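Local coordinates for sulfonate ABC transporter, periplasmic sulfonate-binding protein SsuA (Methylobacillus flagellatus, PDB 3UIF) that probably binds sulfonates or related sulfate esters in the periplasm and delivers them to an ABC importer, at residues 77-91 with 294-306. Sequence-based numbering, arbitrary orientation.
Sequences LPPIILNASKPTVQL and LTRTQADVQQMLN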
ATOM      1  N   LEU A  77      -4.040  -5.834  -2.039  1.00 41.27           N
ATOM      2  CA  LEU A  77      -4.191  -7.279  -1.890  1.00 42.34           C
ATOM      3  C   LEU A  77      -5.649  -7.722  -1.587  1.00 43.24           C
ATOM      4  O   LEU A  77      -6.213  -8.509  -2.357  1.00 44.08           O
ATOM      5  CB  LEU A  77      -3.153  -7.881  -0.936  1.00 42.54           C
ATOM      6  CG  LEU A  77      -3.009  -9.408  -1.101  1.00 44.19           C
ATOM      7  CD1 LEU A  77      -2.669  -9.825  -2.532  1.00 44.49           C
ATOM      8  CD2 LEU A  77      -2.005  -9.975  -0.111  1.00 45.32           C
ATOM      9  N   PRO A  78      -6.270  -7.200  -0.501  1.00 42.99           N
ATOM     10  CA  PRO A  78      -7.681  -7.575  -0.275  1.00 43.83           C
ATOM     11  C   PRO A  78      -8.647  -7.417  -1.474  1.00 44.07           C
ATOM     12  O   PRO A  78      -9.313  -8.396  -1.825  1.00 45.29           O
ATOM     13  CB  PRO A  78      -8.083  -6.723   0.935  1.00 43.26           C
ATOM     14  CG  PRO A  78      -6.806  -6.613   1.709  1.00 42.94           C
ATOM     15  CD  PRO A  78      -5.722  -6.465   0.663  1.00 42.23           C
ATOM     16  N   PRO A  79      -8.714  -6.223  -2.109  1.00 42.99           N
ATOM     17  CA  PRO A  79      -9.639  -6.039  -3.232  1.00 43.18           C
ATOM     18  C   PRO A  79      -9.363  -6.970  -4.409  1.00 44.35           C
ATOM     19  O   PRO A  79     -10.296  -7.401  -5.082  1.00 45.37           O
ATOM     20  CB  PRO A  79      -9.443  -4.580  -3.638  1.00 42.22           C
ATOM     21  CG  PRO A  79      -8.172  -4.132  -3.022  1.00 41.19           C
ATOM     22  CD  PRO A  79      -7.917  -5.010  -1.837  1.00 41.87           C
ATOM     23  N   ILE A  80      -8.101  -7.290  -4.654  1.00 44.10           N
ATOM     24  CA  ILE A  80      -7.749  -8.375  -5.580  1.00 45.23           C
ATOM     25  C   ILE A  80      -8.419  -9.704  -5.194  1.00 46.93           C
ATOM     26  O   ILE A  80      -8.991 -10.380  -6.047  1.00 48.54           O
ATOM     27  CB  ILE A  80      -6.210  -8.554  -5.709  1.00 45.08           C
ATOM     28  CG1 ILE A  80      -5.595  -7.410  -6.539  1.00 43.94           C
ATOM     29  CG2 ILE A  80      -5.850  -9.915  -6.300  1.00 46.73           C
ATOM     30  CD1 ILE A  80      -4.098  -7.270  -6.406  1.00 43.53           C
ATOM     31  N   ILE A  81      -8.363 -10.066  -3.912  1.00 47.00           N
ATOM     32  CA  ILE A  81      -8.974 -11.317  -3.420  1.00 48.97           C
ATOM     33  C   ILE A  81     -10.503 -11.298  -3.528  1.00 49.49           C
ATOM     34  O   ILE A  81     -11.112 -12.295  -3.900  1.00 51.12           O
ATOM     35  CB  ILE A  81      -8.499 -11.656  -1.982  1.00 48.57           C
ATOM     36  CG1 ILE A  81      -6.996 -11.963  -1.991  1.00 48.12           C
ATOM     37  CG2 ILE A  81      -9.302 -12.796  -1.364  1.00 50.15           C
ATOM     38  CD1 ILE A  81      -6.305 -11.694  -0.670  1.00 47.07           C
ATOM     39  N   LEU A  82     -11.105 -10.157  -3.215  1.00 48.49           N
ATOM     40  CA  LEU A  82     -12.540  -9.947  -3.376  1.00 49.01           C
ATOM     41  C   LEU A  82     -12.982 -10.083  -4.842  1.00 50.02           C
ATOM     42  O   LEU A  82     -13.907 -10.843  -5.164  1.00 51.89           O
ATOM     43  CB  LEU A  82     -12.924  -8.567  -2.817  1.00 47.87           C
ATOM     44  CG  LEU A  82     -14.377  -8.101  -2.909  1.00 48.45           C
ATOM     45  CD1 LEU A  82     -15.323  -9.117  -2.276  1.00 50.16           C
ATOM     46  CD2 LEU A  82     -14.545  -6.722  -2.290  1.00 46.75           C
ATOM     47  N   ASN A  83     -12.300  -9.346  -5.718  1.00 49.07           N
ATOM     48  CA  ASN A  83     -12.611  -9.308  -7.142  1.00 49.82           C
ATOM     49  C   ASN A  83     -12.460 -10.633  -7.864  1.00 51.73           C
ATOM     50  O   ASN A  83     -13.155 -10.893  -8.845  1.00 53.12           O
ATOM     51  CB  ASN A  83     -11.788  -8.232  -7.833  1.00 48.33           C
ATOM     52  CG  ASN A  83     -12.292  -6.843  -7.531  1.00 46.99           C
ATOM     53  OD1 ASN A  83     -13.454  -6.660  -7.184  1.00 47.62           O
ATOM     54  ND2 ASN A  83     -11.420  -5.854  -7.656  1.00 46.06           N
ATOM     55  N   ALA A  84     -11.552 -11.475  -7.389  1.00 51.97           N
ATOM     56  CA  ALA A  84     -11.404 -12.808  -7.958  1.00 53.95           C
ATOM     57  C   ALA A  84     -12.700 -13.599  -7.759  1.00 56.01           C
ATOM     58  O   ALA A  84     -13.218 -14.190  -8.706  1.00 58.15           O
ATOM     59  CB  ALA A  84     -10.214 -13.519  -7.341  1.00 54.34           C
ATOM     60  N   SER A  85     -13.240 -13.562  -6.538  1.00 55.85           N
ATOM     61  CA  SER A  85     -14.523 -14.195  -6.205  1.00 57.90           C
ATOM     62  C   SER A  85     -15.652 -13.667  -7.082  1.00 58.25           C
ATOM     63  O   SER A  85     -16.520 -14.432  -7.502  1.00 60.30           O
ATOM     64  CB  SER A  85     -14.880 -13.952  -4.735  1.00 57.06           C
ATOM     65  OG  SER A  85     -13.785 -14.235  -3.884  1.00 59.10           O
ATOM     66  N   LYS A  86     -15.627 -12.356  -7.340  1.00 56.35           N
ATOM     67  CA  LYS A  86     -16.652 -11.657  -8.127  1.00 56.64           C
ATOM     68  C   LYS A  86     -16.246 -10.201  -8.321  1.00 54.45           C
ATOM     69  O   LYS A  86     -15.840  -9.542  -7.359  1.00 52.78           O
ATOM     70  CB  LYS A  86     -18.011 -11.698  -7.427  1.00 57.64           C
ATOM     71  CG  LYS A  86     -19.135 -11.046  -8.214  1.00 58.37           C
ATOM     72  CD  LYS A  86     -20.317 -10.742  -7.307  1.00 60.61           C
ATOM     73  CE  LYS A  86     -21.573 -10.429  -8.109  1.00 62.78           C
ATOM     74  NZ  LYS A  86     -22.767 -10.361  -7.216  1.00 64.64           N
ATOM     75  N   PRO A  87     -16.363  -9.684  -9.563  1.00 54.83           N
ATOM     76  CA  PRO A  87     -16.073  -8.256  -9.759  1.00 52.95           C
ATOM     77  C   PRO A  87     -16.959  -7.398  -8.835  1.00 51.97           C
ATOM     78  O   PRO A  87     -18.188  -7.421  -8.948  1.00 54.08           O
ATOM     79  CB  PRO A  87     -16.431  -8.028 -11.245  1.00 55.02           C
ATOM     80  CG  PRO A  87     -16.350  -9.373 -11.871  1.00 55.52           C
ATOM     81  CD  PRO A  87     -16.809 -10.330 -10.811  1.00 56.67           C
ATOM     82  N   THR A  88     -16.352  -6.668  -7.911  1.00 49.83           N
ATOM     83  CA  THR A  88     -17.145  -5.945  -6.911  1.00 50.41           C
ATOM     84  C   THR A  88     -16.709  -4.492  -6.760  1.00 47.56           C
ATOM     85  O   THR A  88     -17.525  -3.618  -6.475  1.00 47.51           O
ATOM     86  CB  THR A  88     -17.108  -6.657  -5.530  1.00 49.74           C
ATOM     87  OG1 THR A  88     -17.594  -8.009  -5.652  1.00 51.39           O
ATOM     88  CG2 THR A  88     -17.940  -5.896  -4.485  1.00 49.27           C
ATOM     89  N   VAL A  89     -15.425  -4.248  -6.990  1.00 46.54           N
ATOM     90  CA  VAL A  89     -14.761  -3.031  -6.536  1.00 44.76           C
ATOM     91  C   VAL A  89     -13.718  -2.536  -7.555  1.00 44.03           C
ATOM     92  O   VAL A  89     -13.109  -3.343  -8.263  1.00 44.76           O
ATOM     93  CB  VAL A  89     -14.204  -3.294  -5.113  1.00 44.14           C
ATOM     94  CG1 VAL A  89     -12.732  -2.953  -4.961  1.00 42.86           C
ATOM     95  CG2 VAL A  89     -15.069  -2.615  -4.070  1.00 44.08           C
ATOM     96  N   GLN A  90     -13.552  -1.215  -7.625  1.00 43.11           N
ATOM     97  CA  GLN A  90     -12.708  -0.511  -8.610  1.00 43.16           C
ATOM     98  C   GLN A  90     -11.730   0.411  -7.910  1.00 41.31           C
ATOM     99  O   GLN A  90     -12.099   1.058  -6.923  1.00 40.84           O
ATOM    100  CB  GLN A  90     -13.556   0.465  -9.403  1.00 43.20           C
ATOM    101  CG  GLN A  90     -14.001   0.072 -10.767  1.00 44.42           C
ATOM    102  CD  GLN A  90     -15.196   0.924 -11.158  1.00 45.97           C
ATOM    103  OE1 GLN A  90     -15.048   2.086 -11.539  1.00 44.72           O
ATOM    104  NE2 GLN A  90     -16.402   0.351 -11.047  1.00 46.32           N
ATOM    105  N   LEU A  91     -10.522   0.542  -8.453  1.00 41.22           N
ATOM    106  CA  LEU A  91      -9.593   1.566  -7.983  1.00 39.81           C
ATOM    107  C   LEU A  91      -9.924   2.901  -8.672  1.00 39.70           C
ATOM    108  O   LEU A  91      -9.761   3.024  -9.899  1.00 39.50           O
ATOM    109  CB  LEU A  91      -8.140   1.159  -8.250  1.00 38.59           C
ATOM    110  CG  LEU A  91      -7.055   2.136  -7.784  1.00 38.18           C
ATOM    111  CD1 LEU A  91      -7.035   2.274  -6.263  1.00 37.78           C
ATOM    112  CD2 LEU A  91      -5.702   1.663  -8.283  1.00 37.49           C
ATOM    113  N   LEU A 294      -3.939 -17.710  -2.618  1.00 56.86           N
ATOM    114  CA  LEU A 294      -4.890 -16.818  -1.941  1.00 55.44           C
ATOM    115  C   LEU A 294      -6.221 -16.782  -2.700  1.00 56.09           C
ATOM    116  O   LEU A 294      -7.261 -16.470  -2.119  1.00 55.84           O
ATOM    117  CB  LEU A 294      -4.335 -15.398  -1.795  1.00 52.83           C
ATOM    118  CG  LEU A 294      -3.082 -15.140  -0.965  1.00 52.70           C
ATOM    119  CD1 LEU A 294      -2.634 -13.696  -1.111  1.00 49.68           C
ATOM    120  CD2 LEU A 294      -3.309 -15.467   0.503  1.00 54.64           C
ATOM    121  N   THR A 295      -6.176 -17.092  -3.997  1.00 57.15           N
ATOM    122  CA  THR A 295      -7.369 -17.165  -4.850  1.00 57.88           C
ATOM    123  C   THR A 295      -7.251 -18.314  -5.845  1.00 60.56           C
ATOM    124  O   THR A 295      -6.154 -18.642  -6.300  1.00 60.84           O
ATOM    125  CB  THR A 295      -7.596 -15.865  -5.663  1.00 56.51           C
ATOM    126  OG1 THR A 295      -6.479 -15.619  -6.526  1.00 55.94           O
ATOM    127  CG2 THR A 295      -7.790 -14.664  -4.749  1.00 53.79           C
ATOM    128  N   ARG A 296      -8.385 -18.917  -6.184  1.00 62.54           N
ATOM    129  CA  ARG A 296      -8.424 -19.935  -7.236  1.00 65.10           C
ATOM    130  C   ARG A 296      -8.283 -19.264  -8.602  1.00 64.51           C
ATOM    131  O   ARG A 296      -7.584 -19.765  -9.481  1.00 65.90           O
ATOM    132  CB  ARG A 296      -9.732 -20.724  -7.180  1.00 67.54           C
ATOM    133  CG  ARG A 296     -10.155 -21.115  -5.774  1.00 70.21           C
ATOM    134  CD  ARG A 296     -11.427 -21.960  -5.752  1.00 73.10           C
ATOM    135  NE  ARG A 296     -11.343 -23.211  -6.533  1.00 77.21           N
ATOM    136  CZ  ARG A 296     -10.477 -24.208  -6.309  1.00 78.77           C
ATOM    137  NH1 ARG A 296      -9.571 -24.114  -5.334  1.00 76.12           N
ATOM    138  NH2 ARG A 296     -10.506 -25.300  -7.074  1.00 80.90           N
ATOM    139  N   THR A 297      -8.927 -18.107  -8.730  1.00 62.93           N
ATOM    140  CA  THR A 297      -9.138 -17.393  -9.992  1.00 62.78           C
ATOM    141  C   THR A 297      -8.241 -16.143 -10.104  1.00 60.44           C
ATOM    142  O   THR A 297      -7.632 -15.712  -9.118  1.00 58.43           O
ATOM    143  CB  THR A 297     -10.658 -17.065 -10.105  1.00 63.56           C
ATOM    144  OG1 THR A 297     -11.331 -18.203 -10.651  1.00 66.62           O
ATOM    145  CG2 THR A 297     -10.990 -15.821 -10.961  1.00 62.23           C
ATOM    146  N   GLN A 298      -8.131 -15.594 -11.312  1.00 60.59           N
ATOM    147  CA  GLN A 298      -7.479 -14.296 -11.516  1.00 58.23           C
ATOM    148  C   GLN A 298      -8.480 -13.200 -11.882  1.00 58.31           C
ATOM    149  O   GLN A 298      -9.210 -13.316 -12.849  1.00 59.43           O
ATOM    150  CB  GLN A 298      -6.399 -14.389 -12.585  1.00 59.16           C
ATOM    151  CG  GLN A 298      -5.070 -14.944 -12.098  1.00 58.84           C
ATOM    152  CD  GLN A 298      -3.920 -14.579 -13.030  1.00 59.64           C
ATOM    153  OE1 GLN A 298      -3.808 -13.439 -13.479  1.00 57.86           O
ATOM    154  NE2 GLN A 298      -3.062 -15.548 -13.324  1.00 61.26           N
ATOM    155  N   ALA A 299      -8.505 -12.132 -11.093  1.00 56.42           N
ATOM    156  CA  ALA A 299      -9.367 -10.987 -11.364  1.00 55.02           C
ATOM    157  C   ALA A 299      -8.983 -10.327 -12.679  1.00 55.34           C
ATOM    158  O   ALA A 299      -7.804 -10.223 -12.995  1.00 55.26           O
ATOM    159  CB  ALA A 299      -9.264  -9.980 -10.228  1.00 53.47           C
ATOM    160  N   ASP A 300      -9.983  -9.895 -13.443  1.00 56.62           N
ATOM    161  CA  ASP A 300      -9.782  -9.079 -14.637  1.00 56.41           C
ATOM    162  C   ASP A 300      -9.202  -7.720 -14.202  1.00 54.02           C
ATOM    163  O   ASP A 300      -9.870  -6.936 -13.522  1.00 52.31           O
ATOM    164  CB  ASP A 300     -11.126  -8.928 -15.365  1.00 57.12           C
ATOM    165  CG  ASP A 300     -11.034  -8.121 -16.663  1.00 58.30           C
ATOM    166  OD1 ASP A 300      -9.936  -7.668 -17.059  1.00 57.77           O
ATOM    167  OD2 ASP A 300     -12.090  -7.938 -17.310  1.00 60.63           O
ATOM    168  N   VAL A 301      -7.955  -7.457 -14.586  1.00 53.47           N
ATOM    169  CA  VAL A 301      -7.248  -6.250 -14.143  1.00 51.24           C
ATOM    170  C   VAL A 301      -7.894  -4.984 -14.698  1.00 50.97           C
ATOM    171  O   VAL A 301      -8.052  -3.992 -13.981  1.00 49.11           O
ATOM    172  CB  VAL A 301      -5.744  -6.282 -14.526  1.00 51.48           C
ATOM    173  CG1 VAL A 301      -5.055  -4.989 -14.125  1.00 49.28           C
ATOM    174  CG2 VAL A 301      -5.036  -7.467 -13.882  1.00 50.60           C
ATOM    175  N   GLN A 302      -8.263  -5.033 -15.976  1.00 52.87           N
ATOM    176  CA  GLN A 302      -8.844  -3.880 -16.695  1.00 52.58           C
ATOM    177  C   GLN A 302     -10.151  -3.366 -16.052  1.00 52.04           C
ATOM    178  O   GLN A 302     -10.306  -2.169 -15.827  1.00 51.38           O
ATOM    179  CB  GLN A 302      -9.031  -4.209 -18.193  1.00 55.48           C
ATOM    180  CG  GLN A 302      -7.762  -4.721 -18.896  1.00 60.72           C
ATOM    181  CD  GLN A 302      -7.731  -6.241 -19.152  1.00 64.74           C
ATOM    182  OE1 GLN A 302      -8.371  -6.738 -20.092  1.00 69.36           O
ATOM    183  NE2 GLN A 302      -6.955  -6.975 -18.345  1.00 63.12           N
ATOM    184  N   GLN A 303     -11.066  -4.276 -15.725  1.00 53.12           N
ATOM    185  CA  GLN A 303     -12.351  -3.914 -15.103  1.00 53.03           C
ATOM    186  C   GLN A 303     -12.229  -3.370 -13.653  1.00 50.92           C
ATOM    187  O   GLN A 303     -13.157  -2.768 -13.107  1.00 50.58           O
ATOM    188  CB  GLN A 303     -13.281  -5.134 -15.141  1.00 54.72           C
ATOM    189  CG  GLN A 303     -14.759  -4.852 -14.883  1.00 55.09           C
ATOM    190  CD  GLN A 303     -15.607  -6.134 -14.842  1.00 58.79           C
ATOM    191  OE1 GLN A 303     -16.429  -6.314 -13.937  1.00 56.04           O
ATOM    192  NE2 GLN A 303     -15.402  -7.035 -15.814  1.00 60.19           N
HETATM  193  N   MSE A 304     -11.072  -3.593 -13.045  1.00 49.59           N
HETATM  194  CA  MSE A 304     -10.802  -3.208 -11.668  1.00 48.08           C
HETATM  195  C   MSE A 304     -10.120  -1.858 -11.591  1.00 45.01           C
HETATM  196  O   MSE A 304     -10.107  -1.231 -10.537  1.00 43.74           O
HETATM  197  CB  MSE A 304      -9.924  -4.365 -11.241  1.00 47.35           C
HETATM  198  CG  MSE A 304      -9.219  -4.182  -9.919  1.00 44.86           C
HETATM  199 SE   MSE A 304      -8.270  -5.884  -9.610  1.00 51.09          SE
HETATM  200  CE  MSE A 304      -7.800  -5.406  -7.778  1.00 43.52           C
ATOM    201  N   LEU A 305      -9.558  -1.382 -12.698  1.00 46.57           N
ATOM    202  CA  LEU A 305      -8.953  -0.057 -12.713  1.00 44.18           C
ATOM    203  C   LEU A 305      -9.763   0.954 -13.517  1.00 44.42           C
ATOM    204  O   LEU A 305      -9.993   0.761 -14.711  1.00 45.52           O
ATOM    205  CB  LEU A 305      -7.543  -0.119 -13.286  1.00 43.82           C
ATOM    206  CG  LEU A 305      -6.549  -1.158 -12.781  1.00 45.22           C
ATOM    207  CD1 LEU A 305      -5.330  -1.115 -13.689  1.00 43.80           C
ATOM    208  CD2 LEU A 305      -6.193  -0.940 -11.316  1.00 41.37           C
ATOM    209  N   ASN A 306     -10.182   2.034 -12.863  1.00 43.24           N
ATOM    210  CA  ASN A 306     -10.903   3.107 -13.529  1.00 43.63           C
ATOM    211  C   ASN A 306     -10.183   4.458 -13.424  1.00 42.60           C
ATOM    212  O   ASN A 306     -10.298   5.135 -12.406  1.00 41.51           O
ATOM    213  CB  ASN A 306     -12.320   3.200 -12.967  1.00 43.51           C
ATOM    214  CG  ASN A 306     -13.215   4.122 -13.778  1.00 44.36           C
ATOM    215  OD1 ASN A 306     -12.769   4.814 -14.693  1.00 45.14           O
ATOM    216  ND2 ASN A 306     -14.485   4.135 -13.435  1.00 44.60           N
TER
HETATM  217  O   HOH W   1     -14.087  -4.823 -10.659  1.00 43.13           O
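The selenium-bearing side chain of Met304 passes the ND2 end of the Asn83 amide, with CG and CE each 3.6 Å from ND2. On the oxygen side of that amide, OD1 accepts from two backbone donors, Val89 N in the carbonyl plane on a lone pair and Thr88 N tilted out of it, while ND2 donates to Val89 O; the flat group is thus fixed at both ends and pins the turn after helix 77-85. With alanine at Asn83, Thr88 N and Val89 N would probably lose their shared acceptor and Val89 O its ND2 donor, leaving the turn freer to shift against Met304. The amides of Gln90 and Asn306 lie 33° apart, joined by Asn306 ND2 to Gln90 OE1 (2.8 Å), with OE1 in the amide plane of Asn306; Gln90 NE2 reaches Asn208. In this periplasmic-binding-protein fold, strand 89-94 pairs on one side with strand 202-207. Residues 304-306 join it through a single parallel bridge: Leu91 N donates to Met304 O (2.8 Å) and Asn306 N to Leu91 O (3.2 Å). Along helix 77-85, Ala299 CB meets Asn83 CB at 3.9 Å. Thr295 directs CG2 at Ala84 CB (3.7 Å), while OG1, at chi1 61°, hydrogen-bonds to Thr297 O. At the N-terminal end of helix 77-85, the Leu294 and Leu77 side chains cross at about a right angle, CD1 of Leu294 meeting CD2 of Leu77.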